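Local coordinates for DegV domain-containing protein spr0652 (PDB 6CNG), which binds linoleic acid and probably carries long-chain fatty acids of this kind as a FakB-type lipid-binding protein of the DegV family, at residues A[192-195]-A[196-200]; A[183-186]-A[187-191]; A[158-162]-A[163-167]. One frame throughout, in Å; residues are numbered along the deposited sequence.

Contact 1 of 3, residues A[192-195]-A[196-200]; sequences GRLS and KLIGT. With EIC (linoleic acid), chain C.
Leu194 and Ile198 meet through methyl groups, with Leu194 CD1 lying 4.0 Å from Ile198 CG2 and the two side chains crossing at about a right angle. The leucine branch reaches this place because its CG is swung away from the backbone N (chi1 -175°), which brings CD1 to Ile198 and CD2 toward the helix backbone, where Leu194 CD2 comes within 4.3 Å of Gly199 CA. Ser195 is the N-cap of helix 196-201: its OG, set between the backbone N and the carbonyl carbon (chi1 66°), accepts the N-H of Ile198 at 2.9 Å and nearly straight (176°), although OG sits too close to the Ile198 side chain in the model, which makes its exact position less certain. The main chain adds a turn bond, Gly199 N to Ser195 O, short at 2.6 Å. Just upstream, Gly192, with its positive phi, is the C-prime residue of a Schellman motif that ends helix 186-190, marked by the bonds Arg193 N to Leu188 O and Gly192 N to Val189 O. A water donates to Leu194 O at 2.7 Å, and Lys196 NZ, carried back by a bend at chi2, gives that water a weak bond. Arg193 extends the other way, into the fatty-acid pocket. C3 of linoleic acid lies 3.7 Å above the centre of one face of its guanidinium, while Arg193 NH1 approaches carboxylate atom O2 of the lipid only to 3.7 Å. The lipid is hydrogen-bonded to Ser111 OG, whereas Arg193 packs over C3. Arg193 NE is hydrogen-bonded to Leu110 O, and NH2 makes a weak bond to Tyr288 OH, partners that help to hold the guanidinium beside the lipid.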
ATOM      1  N   GLY A 192      17.752   0.784   3.817  1.00 15.50           N
ATOM      2  CA  GLY A 192      17.675   0.612   5.256  1.00 12.60           C
ATOM      3  C   GLY A 192      16.308   0.275   5.789  1.00 14.09           C
ATOM      4  O   GLY A 192      15.977   0.681   6.902  1.00 15.01           O
ATOM      5  N   ARG A 193      15.512  -0.479   5.028  1.00 13.37           N
ATOM      6  CA  ARG A 193      14.173  -0.890   5.437  1.00 14.63           C
ATOM      7  C   ARG A 193      14.052  -2.401   5.592  1.00 14.22           C
ATOM      8  O   ARG A 193      12.960  -2.916   5.856  1.00 15.44           O
ATOM      9  CB  ARG A 193      13.133  -0.345   4.458  1.00 16.02           C
ATOM     10  CG  ARG A 193      12.624   1.026   4.860  1.00 16.67           C
ATOM     11  CD  ARG A 193      12.810   2.048   3.810  1.00 19.70           C
ATOM     12  NE  ARG A 193      12.553   3.380   4.350  1.00 20.13           N
ATOM     13  CZ  ARG A 193      12.993   4.512   3.815  1.00 14.92           C
ATOM     14  NH1 ARG A 193      12.715   5.651   4.387  1.00 15.40           N
ATOM     15  NH2 ARG A 193      13.683   4.521   2.707  1.00 21.32           N
ATOM     16  N   LEU A 194      15.152  -3.107   5.477  1.00 14.81           N
ATOM     17  CA  LEU A 194      15.215  -4.537   5.700  1.00 14.96           C
ATOM     18  C   LEU A 194      16.677  -4.836   6.017  1.00 15.59           C
ATOM     19  O   LEU A 194      17.573  -4.267   5.393  1.00 13.46           O
ATOM     20  CB  LEU A 194      14.748  -5.295   4.469  1.00 11.84           C
ATOM     21  CG  LEU A 194      14.656  -6.793   4.615  1.00 15.02           C
ATOM     22  CD1 LEU A 194      13.601  -7.248   5.557  1.00 15.28           C
ATOM     23  CD2 LEU A 194      14.383  -7.348   3.288  1.00 14.48           C
ATOM     24  N   SER A 195      16.905  -5.671   7.033  1.00 13.54           N
ATOM     25  CA  SER A 195      18.260  -5.981   7.465  1.00 13.33           C
ATOM     26  C   SER A 195      18.967  -6.837   6.426  1.00 14.35           C
ATOM     27  O   SER A 195      18.347  -7.646   5.738  1.00 15.31           O
ATOM     28  CB  SER A 195      18.218  -6.747   8.795  1.00 17.39           C
ATOM     29  OG  SER A 195      17.609  -8.011   8.614  1.00 23.14           O
ATOM     30  N   LYS A 196      20.290  -6.643   6.323  1.00 17.66           N
ATOM     31  CA  LYS A 196      21.158  -7.603   5.645  1.00 19.97           C
ATOM     32  C   LYS A 196      21.001  -9.015   6.202  1.00 16.15           C
ATOM     33  O   LYS A 196      21.125  -9.983   5.452  1.00 24.55           O
ATOM     34  CB  LYS A 196      22.619  -7.168   5.765  1.00 27.29           C
ATOM     35  CG  LYS A 196      23.050  -6.054   4.831  1.00 35.15           C
ATOM     36  CD  LYS A 196      22.645  -4.680   5.323  1.00 42.29           C
ATOM     37  CE  LYS A 196      23.382  -3.588   4.531  1.00 47.80           C
ATOM     38  NZ  LYS A 196      22.924  -2.183   4.820  1.00 46.39           N
ATOM     39  N   LEU A 197      20.726  -9.150   7.503  1.00 21.79           N
ATOM     40  CA  LEU A 197      20.381 -10.419   8.144  1.00 28.62           C
ATOM     41  C   LEU A 197      19.314 -11.160   7.347  1.00 24.11           C
ATOM     42  O   LEU A 197      19.581 -12.220   6.762  1.00 21.57           O
ATOM     43  CB  LEU A 197      19.896 -10.161   9.582  1.00 34.05           C
ATOM     44  CG  LEU A 197      19.741 -11.342  10.547  1.00 40.17           C
ATOM     45  CD1 LEU A 197      21.069 -12.063  10.636  1.00 37.55           C
ATOM     46  CD2 LEU A 197      19.259 -10.891  11.941  1.00 41.19           C
ATOM     47  N   ILE A 198      18.102 -10.603   7.308  1.00 26.51           N
ATOM     48  CA  ILE A 198      17.013 -11.229   6.566  1.00 27.58           C
ATOM     49  C   ILE A 198      17.265 -11.107   5.071  1.00 24.91           C
ATOM     50  O   ILE A 198      17.031 -12.044   4.294  1.00 24.07           O
ATOM     51  CB  ILE A 198      15.669 -10.614   7.006  1.00 26.35           C
ATOM     52  CG1 ILE A 198      15.386 -10.933   8.476  1.00 26.69           C
ATOM     53  CG2 ILE A 198      14.503 -11.113   6.154  1.00 28.85           C
ATOM     54  CD1 ILE A 198      15.609  -9.746   9.448  1.00 29.74           C
ATOM     55  N   GLY A 199      17.822  -9.974   4.658  1.00 26.90           N
ATOM     56  CA  GLY A 199      17.950  -9.680   3.242  1.00 29.94           C
ATOM     57  C   GLY A 199      18.772 -10.674   2.457  1.00 25.96           C
ATOM     58  O   GLY A 199      18.532 -10.867   1.269  1.00 34.37           O
ATOM     59  N   THR A 200      19.763 -11.295   3.090  1.00 28.74           N
ATOM     60  CA  THR A 200      20.621 -12.219   2.374  1.00 31.19           C
ATOM     61  C   THR A 200      19.938 -13.560   2.173  1.00 35.39           C
ATOM     62  O   THR A 200      20.223 -14.233   1.180  1.00 40.20           O
ATOM     63  CB  THR A 200      21.947 -12.413   3.116  1.00 46.26           C
ATOM     64  OG1 THR A 200      21.728 -13.099   4.363  1.00 53.48           O
ATOM     65  CG2 THR A 200      22.646 -11.062   3.375  1.00 47.38           C
TER
HETATM   66  C1  EIC C 301      10.163   6.857   1.900  1.00 14.19           C
HETATM   67  C2  EIC C 301       9.284   5.686   1.474  1.00 13.81           C
HETATM   68  C3  EIC C 301       9.755   4.346   1.994  1.00 14.76           C
HETATM   69  C4  EIC C 301       8.703   3.277   1.807  1.00 14.42           C
HETATM   70  C5  EIC C 301       9.123   1.957   2.415  1.00 16.08           C
HETATM   71  C6  EIC C 301       8.018   0.908   2.330  1.00 19.13           C
HETATM   72  C7  EIC C 301       7.841   0.313   0.927  1.00 18.75           C
HETATM   73  C8  EIC C 301       6.628  -0.597   0.869  1.00 16.27           C
HETATM   74  C9  EIC C 301       6.447  -1.041  -0.563  1.00 16.21           C
HETATM   75  C10 EIC C 301       6.921  -2.191  -0.990  1.00 14.76           C
HETATM   76  C11 EIC C 301       7.696  -3.147  -0.093  1.00 16.94           C
HETATM   77  C12 EIC C 301       7.086  -4.519  -0.346  1.00 18.47           C
HETATM   78  C13 EIC C 301       6.683  -5.345   0.596  1.00 15.79           C
HETATM   79  C14 EIC C 301       6.818  -5.025   2.070  1.00 18.26           C
HETATM   80  C15 EIC C 301       5.620  -4.234   2.589  1.00 16.27           C
HETATM   81  C16 EIC C 301       5.795  -3.966   4.076  1.00 17.70           C
HETATM   82  C17 EIC C 301       4.726  -3.055   4.604  1.00 14.59           C
HETATM   83  C18 EIC C 301       4.972  -2.788   6.072  1.00 15.71           C
HETATM   84  O1  EIC C 301       9.827   7.611   2.853  1.00 18.05           O
HETATM   85  O2  EIC C 301      11.238   7.063   1.286  1.00 19.13           O
HETATM   86  O   HOH W   1      19.528  -2.350   5.496  1.00 17.43           O

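Contact 2 of 3, residues A[183-186]-A[187-191]; sequences AKVD and NLVKN. With ACT (acetate ion), chain I.
Val185 overlaps Leu188 and Val189 along one flank of the short helix 186-190, for which it is the N-cap residue. Its CB stands 4.2 Å from Leu188 CD1, while its CG2 reaches Val189 CG2 at 4.4 Å, a loose contact between methyls. Two i to i+4 bonds establish the helical turn: Val189 N donates to Val185 O at 3.1 Å, and Lys190 N to Asp186 O at 2.8 Å. A valine cap has no side-chain acceptor to offer the first turn; instead the N-H of Asn187 is taken by Glu290 OE2, and Asn187 ND2 donates to Phe287 O, linking this turn to helix 283-289 and the loop after it. Leu188 also lies about 4 Å from the bound linoleic acid, nearest atoms, so this helix places one apolar side chain beside the lipid. On the outer side the extended Lys190 chain runs past the carbonyl of Asp186, one turn earlier, with its CG against Asp186 O; Lys190 NZ ends 5.6 Å from Asp186 OD2, too far for a salt bridge. Lys184 NZ donates at 3.1 Å to OXT of an acetate, probably from the crystallisation liquor, that lies beside Asp186. Where the helix gives way to loop, the Asn191 side chain folds back: ND2 donates to Asn187 O at 2.9 Å with an N-H...O angle of 163°, the acceptor lying close to the amide plane, and the same nitrogen also bonds to Ser81 O.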
ATOM      1  N   ALA A 183      10.520 -11.492  -4.995  1.00 15.48           N
ATOM      2  CA  ALA A 183      11.658 -12.144  -5.612  1.00 13.92           C
ATOM      3  C   ALA A 183      12.943 -11.350  -5.446  1.00 14.06           C
ATOM      4  O   ALA A 183      14.026 -11.924  -5.525  1.00 17.00           O
ATOM      5  CB  ALA A 183      11.349 -12.314  -7.085  1.00 12.71           C
ATOM      6  N   LYS A 184      12.853 -10.055  -5.211  1.00 12.56           N
ATOM      7  CA  LYS A 184      14.038  -9.265  -4.975  1.00 11.99           C
ATOM      8  C   LYS A 184      13.717  -8.277  -3.884  1.00 12.18           C
ATOM      9  O   LYS A 184      12.593  -7.779  -3.799  1.00 14.40           O
ATOM     10  CB  LYS A 184      14.425  -8.487  -6.210  1.00 13.87           C
ATOM     11  CG  LYS A 184      15.186  -9.316  -7.205  1.00 17.89           C
ATOM     12  CD  LYS A 184      15.165  -8.768  -8.583  1.00 25.32           C
ATOM     13  CE  LYS A 184      16.423  -9.184  -9.331  1.00 27.76           C
ATOM     14  NZ  LYS A 184      16.948 -10.502  -8.885  1.00 31.10           N
ATOM     15  N   VAL A 185      14.705  -8.007  -3.046  1.00 14.90           N
ATOM     16  CA  VAL A 185      14.522  -7.096  -1.913  1.00 13.00           C
ATOM     17  C   VAL A 185      15.690  -6.135  -1.800  1.00 12.86           C
ATOM     18  O   VAL A 185      15.900  -5.503  -0.766  1.00 12.00           O
ATOM     19  CB  VAL A 185      14.330  -7.878  -0.604  1.00 16.24           C
ATOM     20  CG1 VAL A 185      13.146  -8.815  -0.703  1.00 14.04           C
ATOM     21  CG2 VAL A 185      15.566  -8.644  -0.282  1.00 14.99           C
ATOM     22  N   ASP A 186      16.442  -6.001  -2.878  1.00 12.94           N
ATOM     23  CA  ASP A 186      17.674  -5.235  -2.823  1.00 15.22           C
ATOM     24  C   ASP A 186      17.413  -3.776  -2.514  1.00 11.25           C
ATOM     25  O   ASP A 186      18.170  -3.160  -1.778  1.00 12.72           O
ATOM     26  CB  ASP A 186      18.424  -5.387  -4.139  1.00 14.59           C
ATOM     27  CG  ASP A 186      18.623  -6.845  -4.517  1.00 18.27           C
ATOM     28  OD1 ASP A 186      18.916  -7.645  -3.612  1.00 24.89           O
ATOM     29  OD2 ASP A 186      18.450  -7.207  -5.693  1.00 24.72           O
ATOM     30  N   ASN A 187      16.363  -3.193  -3.077  1.00 11.64           N
ATOM     31  CA  ASN A 187      16.120  -1.785  -2.820  1.00 12.58           C
ATOM     32  C   ASN A 187      15.696  -1.546  -1.383  1.00 12.41           C
ATOM     33  O   ASN A 187      16.054  -0.528  -0.792  1.00 14.46           O
ATOM     34  CB  ASN A 187      15.085  -1.241  -3.787  1.00 10.78           C
ATOM     35  CG  ASN A 187      15.647  -1.046  -5.178  1.00 13.01           C
ATOM     36  OD1 ASN A 187      16.846  -1.030  -5.389  1.00 15.47           O
ATOM     37  ND2 ASN A 187      14.780  -0.929  -6.126  1.00 17.01           N
ATOM     38  N   LEU A 188      14.918  -2.458  -0.812  1.00 12.07           N
ATOM     39  CA  LEU A 188      14.623  -2.388   0.613  1.00 12.18           C
ATOM     40  C   LEU A 188      15.902  -2.370   1.446  1.00 11.68           C
ATOM     41  O   LEU A 188      16.072  -1.532   2.337  1.00 12.67           O
ATOM     42  CB  LEU A 188      13.748  -3.574   1.015  1.00 13.45           C
ATOM     43  CG  LEU A 188      12.292  -3.482   0.592  1.00 14.79           C
ATOM     44  CD1 LEU A 188      11.654  -4.858   0.600  1.00 11.32           C
ATOM     45  CD2 LEU A 188      11.540  -2.507   1.480  1.00 15.55           C
ATOM     46  N   VAL A 189      16.811  -3.294   1.182  1.00 12.58           N
ATOM     47  CA  VAL A 189      18.049  -3.343   1.955  1.00 13.26           C
ATOM     48  C   VAL A 189      18.858  -2.070   1.738  1.00 14.55           C
ATOM     49  O   VAL A 189      19.275  -1.409   2.690  1.00 13.66           O
ATOM     50  CB  VAL A 189      18.829  -4.614   1.594  1.00 13.38           C
ATOM     51  CG1 VAL A 189      20.155  -4.631   2.255  1.00 16.42           C
ATOM     52  CG2 VAL A 189      18.027  -5.840   1.977  1.00 13.71           C
ATOM     53  N   LYS A 190      19.039  -1.677   0.480  1.00 14.58           N
ATOM     54  CA  LYS A 190      19.867  -0.520   0.165  1.00 12.83           C
ATOM     55  C   LYS A 190      19.371   0.746   0.836  1.00 14.47           C
ATOM     56  O   LYS A 190      20.153   1.676   1.060  1.00 15.67           O
ATOM     57  CB  LYS A 190      19.879  -0.305  -1.342  1.00 15.83           C
ATOM     58  CG  LYS A 190      20.717  -1.343  -2.103  1.00 19.11           C
ATOM     59  CD  LYS A 190      20.474  -1.337  -3.644  1.00 18.73           C
ATOM     60  CE  LYS A 190      21.492  -2.177  -4.380  1.00 27.09           C
ATOM     61  NZ  LYS A 190      21.196  -2.350  -5.827  1.00 31.68           N
ATOM     62  N   ASN A 191      18.074   0.817   1.123  1.00 16.54           N
ATOM     63  CA  ASN A 191      17.454   1.988   1.712  1.00 12.24           C
ATOM     64  C   ASN A 191      17.234   1.843   3.209  1.00 14.48           C
ATOM     65  O   ASN A 191      16.599   2.704   3.809  1.00 15.73           O
ATOM     66  CB  ASN A 191      16.129   2.285   1.008  1.00 15.53           C
ATOM     67  CG  ASN A 191      16.309   3.002  -0.295  1.00 17.66           C
ATOM     68  OD1 ASN A 191      16.285   4.223  -0.339  1.00 18.99           O
ATOM     69  ND2 ASN A 191      16.458   2.248  -1.370  1.00 16.21           N
TER
HETATM   70  C   ACT I 307      20.406  -8.640  -7.094  1.00 39.27           C
HETATM   71  O   ACT I 307      20.804  -8.014  -6.077  1.00 50.22           O
HETATM   72  OXT ACT I 307      19.214  -8.951  -7.404  1.00 34.86           O
HETATM   73  CH3 ACT I 307      21.552  -9.072  -8.087  1.00 29.98           C

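Contact 3 of 3, residues A[158-162]-A[163-167]; sequences QGLSF and EEVVE
Glu164 OE1 accepts the backbone N-H of Ser161 at 2.9 Å, using its anti side, with the donor 32° out of the carboxylate plane. The reciprocal bond, Glu164 N to Ser161 OG at 3.0 Å, completes a capping box at the N terminus of helix 162-174. Ser161 OG sits between the backbone N and the carbonyl carbon (chi1 62°), which aims it at that first-turn N-H. The Glu164 chain, extended beyond CG, crosses Leu160 at about a right angle, and Leu160 CG rests 3.5 Å from Glu164 CB. Leu160 in turn places CB 3.7 Å from Val165 CG2: as the residue before the N-cap meeting the fourth of the helix, this pair forms a hydrophobic staple around the box. On the inner side, Val166 CG2 lies over one face of the Phe162 ring in a CH-pi contact, 4.0 Å from the ring centroid and 29° off its normal. The same ring stacks with Phe102, and Glu163 CD approaches its edge in plane, the ring and carboxylate being nearly perpendicular. Glu163 OE1 forms a salt bridge with Lys132. A carboxylate that accepts a main-chain N-H at the start of a helix would probably be favoured in its ionised form, so Glu164 may be stabilised there both by the bond and by the helix end.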
ATOM      1  N   GLN A 158     -22.344   4.888   2.536  1.00 17.76           N
ATOM      2  CA  GLN A 158     -23.356   4.354   3.423  1.00 18.82           C
ATOM      3  C   GLN A 158     -24.046   5.419   4.249  1.00 20.08           C
ATOM      4  O   GLN A 158     -25.075   5.125   4.863  1.00 28.83           O
ATOM      5  CB  GLN A 158     -22.715   3.309   4.322  1.00 20.44           C
ATOM      6  CG  GLN A 158     -22.310   2.074   3.559  1.00 26.98           C
ATOM      7  CD  GLN A 158     -21.565   1.079   4.415  1.00 28.47           C
ATOM      8  OE1 GLN A 158     -21.724   1.049   5.630  1.00 27.77           O
ATOM      9  NE2 GLN A 158     -20.757   0.244   3.781  1.00 32.93           N
ATOM     10  N   GLY A 159     -23.524   6.626   4.303  1.00 18.05           N
ATOM     11  CA  GLY A 159     -24.216   7.703   4.954  1.00 22.54           C
ATOM     12  C   GLY A 159     -23.790   7.983   6.364  1.00 21.37           C
ATOM     13  O   GLY A 159     -24.538   8.650   7.088  1.00 23.73           O
ATOM     14  N   LEU A 160     -22.617   7.519   6.776  1.00 22.75           N
ATOM     15  CA  LEU A 160     -22.152   7.722   8.139  1.00 17.60           C
ATOM     16  C   LEU A 160     -21.618   9.140   8.337  1.00 17.13           C
ATOM     17  O   LEU A 160     -21.227   9.836   7.395  1.00 21.44           O
ATOM     18  CB  LEU A 160     -21.071   6.702   8.505  1.00 18.85           C
ATOM     19  CG  LEU A 160     -21.523   5.409   9.158  1.00 22.58           C
ATOM     20  CD1 LEU A 160     -22.557   4.746   8.318  1.00 23.53           C
ATOM     21  CD2 LEU A 160     -20.341   4.494   9.386  1.00 23.16           C
ATOM     22  N   SER A 161     -21.614   9.560   9.586  1.00 16.19           N
ATOM     23  CA  SER A 161     -21.024  10.815   9.976  1.00 17.53           C
ATOM     24  C   SER A 161     -19.512  10.673  10.011  1.00 15.63           C
ATOM     25  O   SER A 161     -18.964   9.579   9.947  1.00 19.33           O
ATOM     26  CB  SER A 161     -21.512  11.188  11.364  1.00 18.45           C
ATOM     27  OG  SER A 161     -21.102  10.232  12.299  1.00 18.86           O
ATOM     28  N   PHE A 162     -18.825  11.801  10.105  1.00 14.29           N
ATOM     29  CA  PHE A 162     -17.384  11.738  10.193  1.00 15.40           C
ATOM     30  C   PHE A 162     -16.981  10.821  11.338  1.00 17.15           C
ATOM     31  O   PHE A 162     -16.145   9.933  11.170  1.00 19.48           O
ATOM     32  CB  PHE A 162     -16.788  13.143  10.355  1.00 14.84           C
ATOM     33  CG  PHE A 162     -15.314  13.135  10.571  1.00 18.02           C
ATOM     34  CD1 PHE A 162     -14.790  13.050  11.845  1.00 16.67           C
ATOM     35  CD2 PHE A 162     -14.447  13.159   9.507  1.00 21.07           C
ATOM     36  CE1 PHE A 162     -13.458  12.999  12.045  1.00 18.22           C
ATOM     37  CE2 PHE A 162     -13.101  13.109   9.720  1.00 15.55           C
ATOM     38  CZ  PHE A 162     -12.613  13.029  10.982  1.00 16.91           C
ATOM     39  N   GLU A 163     -17.590  11.006  12.512  1.00 17.16           N
ATOM     40  CA  GLU A 163     -17.126  10.254  13.667  1.00 16.88           C
ATOM     41  C   GLU A 163     -17.562   8.805  13.568  1.00 15.25           C
ATOM     42  O   GLU A 163     -16.853   7.915  14.038  1.00 19.24           O
ATOM     43  CB  GLU A 163     -17.585  10.910  14.965  1.00 26.62           C
ATOM     44  CG  GLU A 163     -16.597  11.964  15.516  1.00 35.73           C
ATOM     45  CD  GLU A 163     -16.907  13.405  15.103  1.00 39.56           C
ATOM     46  OE1 GLU A 163     -17.984  13.614  14.509  1.00 36.54           O
ATOM     47  OE2 GLU A 163     -16.076  14.321  15.374  1.00 37.31           O
ATOM     48  N   GLU A 164     -18.697   8.545  12.929  1.00 18.14           N
ATOM     49  CA  GLU A 164     -19.073   7.169  12.636  1.00 18.27           C
ATOM     50  C   GLU A 164     -18.038   6.510  11.729  1.00 17.92           C
ATOM     51  O   GLU A 164     -17.671   5.354  11.943  1.00 20.59           O
ATOM     52  CB  GLU A 164     -20.484   7.113  12.035  1.00 21.59           C
ATOM     53  CG  GLU A 164     -21.623   7.359  13.038  1.00 25.07           C
ATOM     54  CD  GLU A 164     -23.026   7.440  12.403  1.00 24.88           C
ATOM     55  OE1 GLU A 164     -23.143   7.661  11.195  1.00 25.96           O
ATOM     56  OE2 GLU A 164     -24.031   7.291  13.125  1.00 31.99           O
ATOM     57  N   VAL A 165     -17.508   7.247  10.749  1.00 16.53           N
ATOM     58  CA  VAL A 165     -16.545   6.655   9.829  1.00 15.28           C
ATOM     59  C   VAL A 165     -15.233   6.360  10.533  1.00 11.88           C
ATOM     60  O   VAL A 165     -14.644   5.299  10.340  1.00 16.32           O
ATOM     61  CB  VAL A 165     -16.352   7.536   8.579  1.00 14.80           C
ATOM     62  CG1 VAL A 165     -15.272   6.966   7.718  1.00 16.11           C
ATOM     63  CG2 VAL A 165     -17.612   7.626   7.793  1.00 14.10           C
ATOM     64  N   VAL A 166     -14.747   7.291  11.347  1.00 13.29           N
ATOM     65  CA  VAL A 166     -13.541   7.044  12.130  1.00 14.69           C
ATOM     66  C   VAL A 166     -13.675   5.750  12.929  1.00 14.18           C
ATOM     67  O   VAL A 166     -12.771   4.910  12.960  1.00 16.93           O
ATOM     68  CB  VAL A 166     -13.262   8.241  13.059  1.00 18.82           C
ATOM     69  CG1 VAL A 166     -12.084   7.930  13.960  1.00 23.62           C
ATOM     70  CG2 VAL A 166     -13.056   9.513  12.266  1.00 16.41           C
ATOM     71  N   GLU A 167     -14.803   5.576  13.594  1.00 17.55           N
ATOM     72  CA  GLU A 167     -15.025   4.385  14.401  1.00 21.35           C
ATOM     73  C   GLU A 167     -14.981   3.132  13.530  1.00 18.23           C
ATOM     74  O   GLU A 167     -14.260   2.178  13.826  1.00 19.43           O
ATOM     75  CB  GLU A 167     -16.368   4.573  15.124  1.00 27.18           C
ATOM     76  CG  GLU A 167     -17.041   3.340  15.696  1.00 43.91           C
ATOM     77  CD  GLU A 167     -18.412   3.663  16.313  1.00 58.20           C
ATOM     78  OE1 GLU A 167     -18.733   4.869  16.445  1.00 60.19           O
ATOM     79  OE2 GLU A 167     -19.164   2.713  16.660  1.00 61.53           O
TER

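How the contacts relate
From the N terminus, contact 3 comes first, turning the chain from helix 143-157 into helix 162-174. Strand 176-182 follows, and contact 2 then leads from it into helix 186-190; contact 1 carries the chain on to helix 196-201. Each joins adjoining segments and closes no large loop, and the three run in series, without nesting or crossing. Contacts 1 and 2, with centres 8 Å apart, touch: the loop residue Leu194 packs its CD2 3.9 Å from CB of the N-cap Val185, while Lys196 CD, 4.0 Å from Val189 CG1, links the two helices. Contact 3 lies across the chain's centre, its nearest atoms about 28 Å from contact 2, against strands 100-105 and 132-137.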